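Local coordinates for glycosyl hydrolase family 2, TIM barrel domain protein (Faecalibacterium prausnitzii A2-165, PDB 6ED2) that probably hydrolyses beta-glucuronides, releasing glucuronic acid, as a family 2 beta-glucuronidase of a human gut bacterium, at residues 142-145 with 146-150; 307-311 with 312-316. All blocks are in the same frame, centred on the assembly; numbering follows the deposited sequence.

Contact 1 (142-145 with 146-150)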
loop_
_atom_site.group_PDB
_atom_site.type_symbol
_atom_site.label_atom_id
_atom_site.label_comp_id
_atom_site.label_asym_id
_atom_site.label_seq_id
_atom_site.Cartn_x
_atom_site.Cartn_y
_atom_site.Cartn_z
ATOM N N ALA A 142 35.928 15.298 -26.504
ATOM C CA ALA A 142 36.341 14.894 -27.844
ATOM C C ALA A 142 36.573 16.147 -28.672
ATOM O O ALA A 142 35.639 16.933 -28.883
ATOM C CB ALA A 142 35.296 14.003 -28.513
ATOM N N THR A 143 37.809 16.336 -29.134
ATOM C CA THR A 143 38.148 17.492 -29.953
ATOM C C THR A 143 37.799 17.195 -31.401
ATOM O O THR A 143 38.223 16.173 -31.948
ATOM C CB THR A 143 39.629 17.840 -29.815
ATOM O OG1 THR A 143 39.844 18.500 -28.561
ATOM C CG2 THR A 143 40.078 18.776 -30.940
ATOM N N VAL A 144 36.986 18.061 -32.020
ATOM C CA VAL A 144 36.505 17.726 -33.362
ATOM C C VAL A 144 36.760 18.891 -34.314
ATOM O O VAL A 144 36.130 18.995 -35.375
ATOM C CB VAL A 144 35.017 17.332 -33.330
ATOM C CG1 VAL A 144 34.812 16.124 -32.428
ATOM C CG2 VAL A 144 34.171 18.489 -32.866
ATOM N N THR A 145 37.719 19.745 -33.941
ATOM C CA THR A 145 38.028 20.958 -34.692
ATOM C C THR A 145 38.241 20.693 -36.176
ATOM O O THR A 145 37.716 21.421 -37.027
ATOM C CB THR A 145 39.265 21.613 -34.099
ATOM O OG1 THR A 145 39.009 21.902 -32.726
ATOM C CG2 THR A 145 39.615 22.897 -34.856
ATOM N N ASN A 146 39.019 19.669 -36.512
ATOM C CA ASN A 146 39.350 19.399 -37.905
ATOM C C ASN A 146 38.483 18.328 -38.523
ATOM O O ASN A 146 38.789 17.878 -39.625
ATOM C CB ASN A 146 40.817 18.997 -38.043
ATOM C CG ASN A 146 41.745 20.063 -37.529
ATOM O OD1 ASN A 146 42.638 19.785 -36.735
ATOM N ND2 ASN A 146 41.518 21.305 -37.952
ATOM N N ILE A 147 37.418 17.904 -37.843
ATOM C CA ILE A 147 36.524 16.893 -38.379
ATOM C C ILE A 147 35.168 17.467 -38.790
ATOM O O ILE A 147 34.514 16.906 -39.676
ATOM C CB ILE A 147 36.346 15.750 -37.353
ATOM C CG1 ILE A 147 37.712 15.246 -36.882
ATOM C CG2 ILE A 147 35.559 14.614 -37.947
ATOM C CD1 ILE A 147 38.543 14.639 -38.001
ATOM N N VAL A 148 34.728 18.555 -38.177
ATOM C CA VAL A 148 33.393 19.087 -38.428
ATOM C C VAL A 148 33.374 19.866 -39.736
ATOM O O VAL A 148 34.392 20.408 -40.186
ATOM C CB VAL A 148 32.932 19.975 -37.257
ATOM C CG1 VAL A 148 32.655 19.124 -36.023
ATOM C CG2 VAL A 148 33.975 21.048 -36.970
ATOM N N ARG A 149 32.197 19.923 -40.353
ATOM C CA ARG A 149 31.937 20.860 -41.437
ATOM C C ARG A 149 31.320 22.117 -40.840
ATOM O O ARG A 149 30.374 22.032 -40.047
ATOM C CB ARG A 149 31.004 20.253 -42.486
ATOM C CG ARG A 149 31.344 18.840 -42.919
ATOM C CD ARG A 149 30.065 18.020 -43.044
ATOM N NE ARG A 149 30.312 16.615 -43.374
ATOM C CZ ARG A 149 29.448 15.630 -43.122
ATOM N NH1 ARG A 149 29.748 14.371 -43.460
ATOM N NH2 ARG A 149 28.284 15.902 -42.523
ATOM N N TYR A 150 31.855 23.275 -41.218
ATOM C CA TYR A 150 31.456 24.552 -40.640
ATOM C C TYR A 150 30.226 25.130 -41.348
ATOM O O TYR A 150 30.065 24.988 -42.561
ATOM C CB TYR A 150 32.635 25.529 -40.683
ATOM C CG TYR A 150 33.706 25.135 -39.684
ATOM C CD1 TYR A 150 33.771 25.730 -38.418
ATOM C CD2 TYR A 150 34.623 24.132 -39.982
ATOM C CE1 TYR A 150 34.732 25.346 -37.493
ATOM C CE2 TYR A 150 35.589 23.746 -39.064
ATOM C CZ TYR A 150 35.640 24.358 -37.828
ATOM O OH TYR A 150 36.595 23.961 -36.934
#

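Contact 2 (307-311 with 312-316)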
loop_
_atom_site.group_PDB
_atom_site.type_symbol
_atom_site.label_atom_id
_atom_site.label_comp_id
_atom_site.label_asym_id
_atom_site.label_seq_id
_atom_site.Cartn_x
_atom_site.Cartn_y
_atom_site.Cartn_z
ATOM N N PHE A 307 36.739 15.901 12.963
ATOM C CA PHE A 307 36.600 16.600 11.682
ATOM C C PHE A 307 36.517 18.098 11.953
ATOM O O PHE A 307 35.533 18.571 12.532
ATOM C CB PHE A 307 35.352 16.129 10.932
ATOM C CG PHE A 307 35.381 14.677 10.543
ATOM C CD1 PHE A 307 36.263 14.223 9.577
ATOM C CD2 PHE A 307 34.537 13.764 11.160
ATOM C CE1 PHE A 307 36.322 12.873 9.240
ATOM C CE2 PHE A 307 34.575 12.415 10.820
ATOM C CZ PHE A 307 35.477 11.965 9.862
ATOM N N LEU A 308 37.528 18.859 11.544
ATOM C CA LEU A 308 37.547 20.298 11.789
ATOM C C LEU A 308 37.241 21.047 10.496
ATOM O O LEU A 308 37.989 20.940 9.514
ATOM C CB LEU A 308 38.889 20.747 12.357
ATOM C CG LEU A 308 39.222 20.261 13.774
ATOM C CD1 LEU A 308 40.505 20.939 14.260
ATOM C CD2 LEU A 308 38.067 20.512 14.738
ATOM N N LEU A 309 36.150 21.805 10.511
ATOM C CA LEU A 309 35.759 22.684 9.420
ATOM C C LEU A 309 35.976 24.113 9.886
ATOM O O LEU A 309 35.334 24.554 10.846
ATOM C CB LEU A 309 34.293 22.463 9.029
ATOM C CG LEU A 309 33.692 23.427 7.998
ATOM C CD1 LEU A 309 34.419 23.335 6.680
ATOM C CD2 LEU A 309 32.218 23.115 7.796
ATOM N N ASN A 310 36.866 24.837 9.205
ATOM C CA ASN A 310 37.255 26.180 9.642
ATOM C C ASN A 310 37.686 26.172 11.108
ATOM O O ASN A 310 37.396 27.092 11.870
ATOM C CB ASN A 310 36.128 27.182 9.409
ATOM C CG ASN A 310 35.726 27.259 7.947
ATOM O OD1 ASN A 310 36.556 27.045 7.067
ATOM N ND2 ASN A 310 34.456 27.543 7.682
ATOM N N GLY A 311 38.372 25.105 11.510
ATOM C CA GLY A 311 38.887 25.009 12.860
ATOM C C GLY A 311 37.875 24.640 13.921
ATOM O O GLY A 311 38.231 24.646 15.101
ATOM N N SER A 312 36.629 24.321 13.550
ATOM C CA SER A 312 35.621 23.884 14.510
ATOM C C SER A 312 35.137 22.472 14.189
ATOM O O SER A 312 34.945 22.133 13.017
ATOM C CB SER A 312 34.415 24.831 14.532
ATOM O OG SER A 312 34.636 25.892 15.436
ATOM N N PRO A 313 34.919 21.636 15.204
ATOM C CA PRO A 313 34.532 20.243 14.944
ATOM C C PRO A 313 33.106 20.129 14.432
ATOM O O PRO A 313 32.220 20.889 14.829
ATOM C CB PRO A 313 34.693 19.566 16.312
ATOM C CG PRO A 313 34.549 20.686 17.305
ATOM C CD PRO A 313 35.097 21.919 16.643
ATOM N N VAL A 314 32.893 19.168 13.531
ATOM C CA VAL A 314 31.574 18.881 12.973
ATOM C C VAL A 314 31.298 17.397 13.132
ATOM O O VAL A 314 32.115 16.564 12.717
ATOM C CB VAL A 314 31.459 19.263 11.483
ATOM C CG1 VAL A 314 30.079 18.873 10.965
ATOM C CG2 VAL A 314 31.681 20.742 11.291
ATOM N N TYR A 315 30.149 17.066 13.712
ATOM C CA TYR A 315 29.676 15.691 13.759
ATOM C C TYR A 315 28.858 15.439 12.495
ATOM O O TYR A 315 27.823 16.079 12.283
ATOM C CB TYR A 315 28.852 15.434 15.025
ATOM C CG TYR A 315 28.371 14.010 15.123
ATOM C CD1 TYR A 315 29.161 13.020 15.717
ATOM C CD2 TYR A 315 27.141 13.633 14.584
ATOM C CE1 TYR A 315 28.725 11.684 15.780
ATOM C CE2 TYR A 315 26.698 12.315 14.645
ATOM C CZ TYR A 315 27.491 11.347 15.242
ATOM O OH TYR A 315 27.036 10.044 15.296
ATOM N N LEU A 316 29.338 14.531 11.647
ATOM C CA LEU A 316 28.721 14.311 10.348
ATOM C C LEU A 316 27.423 13.527 10.521
ATOM O O LEU A 316 27.376 12.536 11.260
ATOM C CB LEU A 316 29.680 13.552 9.422
ATOM C CG LEU A 316 31.147 14.020 9.280
ATOM C CD1 LEU A 316 31.946 13.146 8.291
ATOM C CD2 LEU A 316 31.252 15.486 8.866
HETATM O O HOH W 1 34.362 15.465 14.134
#

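Contact 1 (142-145 with 146-150)
Val144 and Val148 meet through one methyl each, CG2 of Val144 lying 3.6 Å from CG1 of Val148 with the two side chains crossing at about a right angle. With chi1 at -60°, CG2 of Val144 is wedged between its own backbone N and carbonyl carbon, which leaves it facing the CG1 branch of Val148. Residues 144-147 form a type I beta turn: the Ile147 N-H reaches Val144 O at 3.0 Å from well above the carbonyl plane, while Val148 N meets the same oxygen at 3.2 Å almost along the C=O axis. Two amides thus grip one carbonyl. Around Thr145 the contact is polar. The hydroxyl of Tyr150 donates to Thr145 O at 2.8 Å, in the carbonyl plane and on a lone pair, and that oxygen sits at the edge of the ring. CG of Tyr150 stands beside its backbone N (chi1 -71°), an arrangement that carries the phenol back to the turn from five residues on. Tyr150 OH also lies 3.8 Å from Thr145 CG2. The Thr145 hydroxyl points to another strand, bonding to Asp109 and the backbone N of Ile110. Val144 and Tyr150 both rest on Ile110, and Val148 packs on Phe99 and Val101, joining the loop between strands 140-143 and 152-161 to the sheet of the sugar-binding domain. Chemically, the two successive carbonyls of Val144 and Thr145 find donors within the loop itself, backbone amides for one and a phenol for the other, so both are satisfied locally and the Val144-Val148 methyl contact lies beside bonded backbone.

Contact 2 (307-311 with 312-316)
Leu309 and Ser312 bond to each other twice across a type I' turn, closing a tight two-residue beta hairpin: Leu309 N gives to Ser312 O at 2.8 Å, and Ser312 N returns to Leu309 O at 3.0 Å. Asn310 and Gly311 form the turn itself, both with positive phi. Farther along, Val314 N donates to Phe307 O at 2.9 Å, and a water takes the N-H of Phe307 and donates to Val314 O, extending the pairing where the strands part. Weaker CA-H...O contacts from Pro313 and Leu308 flank these bonds. Among apolar pairs, Leu308 CD2 lies against the proline ring, 3.8 Å from Pro313 CD, and on the other face of the hairpin Leu309 CB touches Val314 CG2. A CH-pi contact completes the set: Leu316 CD1 stands 4.0 Å from the Phe307 ring centroid, 21° off the normal and offset toward the CE2 side. Phe307 chi1 of -63° keeps CG beside the backbone N, with the ring reaching forward to Leu316. An alanine at Phe307 would remove the ring and is likely to leave Leu316 CD1 without its aromatic cover and Phe491 without its edge-to-face mate. Phe307 also packs on Phe300 and Ile302 of strand 300-303, while Leu316 rests on Leu373 and bonds through its backbone to strand 574-580, where strand 312-320 enters the parallel barrel.

Overall arrangement
Contact 1 and contact 2 belong to different domains of one chain and do not touch: their centres are 48 Å apart, their nearest atoms about 34 Å. They lie on opposite sides of the chain's centre, 30 Å and 22 Å from it. Contact 1 turns a loop of the antiparallel sugar-binding domain; contact 2 is the hairpin leading into the first strand of the TIM barrel. In such barrels the active site lies at the C-terminal ends of the strands, whereas 312-316 begins its strand. Neither contact includes the magnesium ligands Thr239 and Glu241, which lie between the two in sequence. The hairpin reverses the chain, whereas contact 1 merely bends it toward strand 152-161.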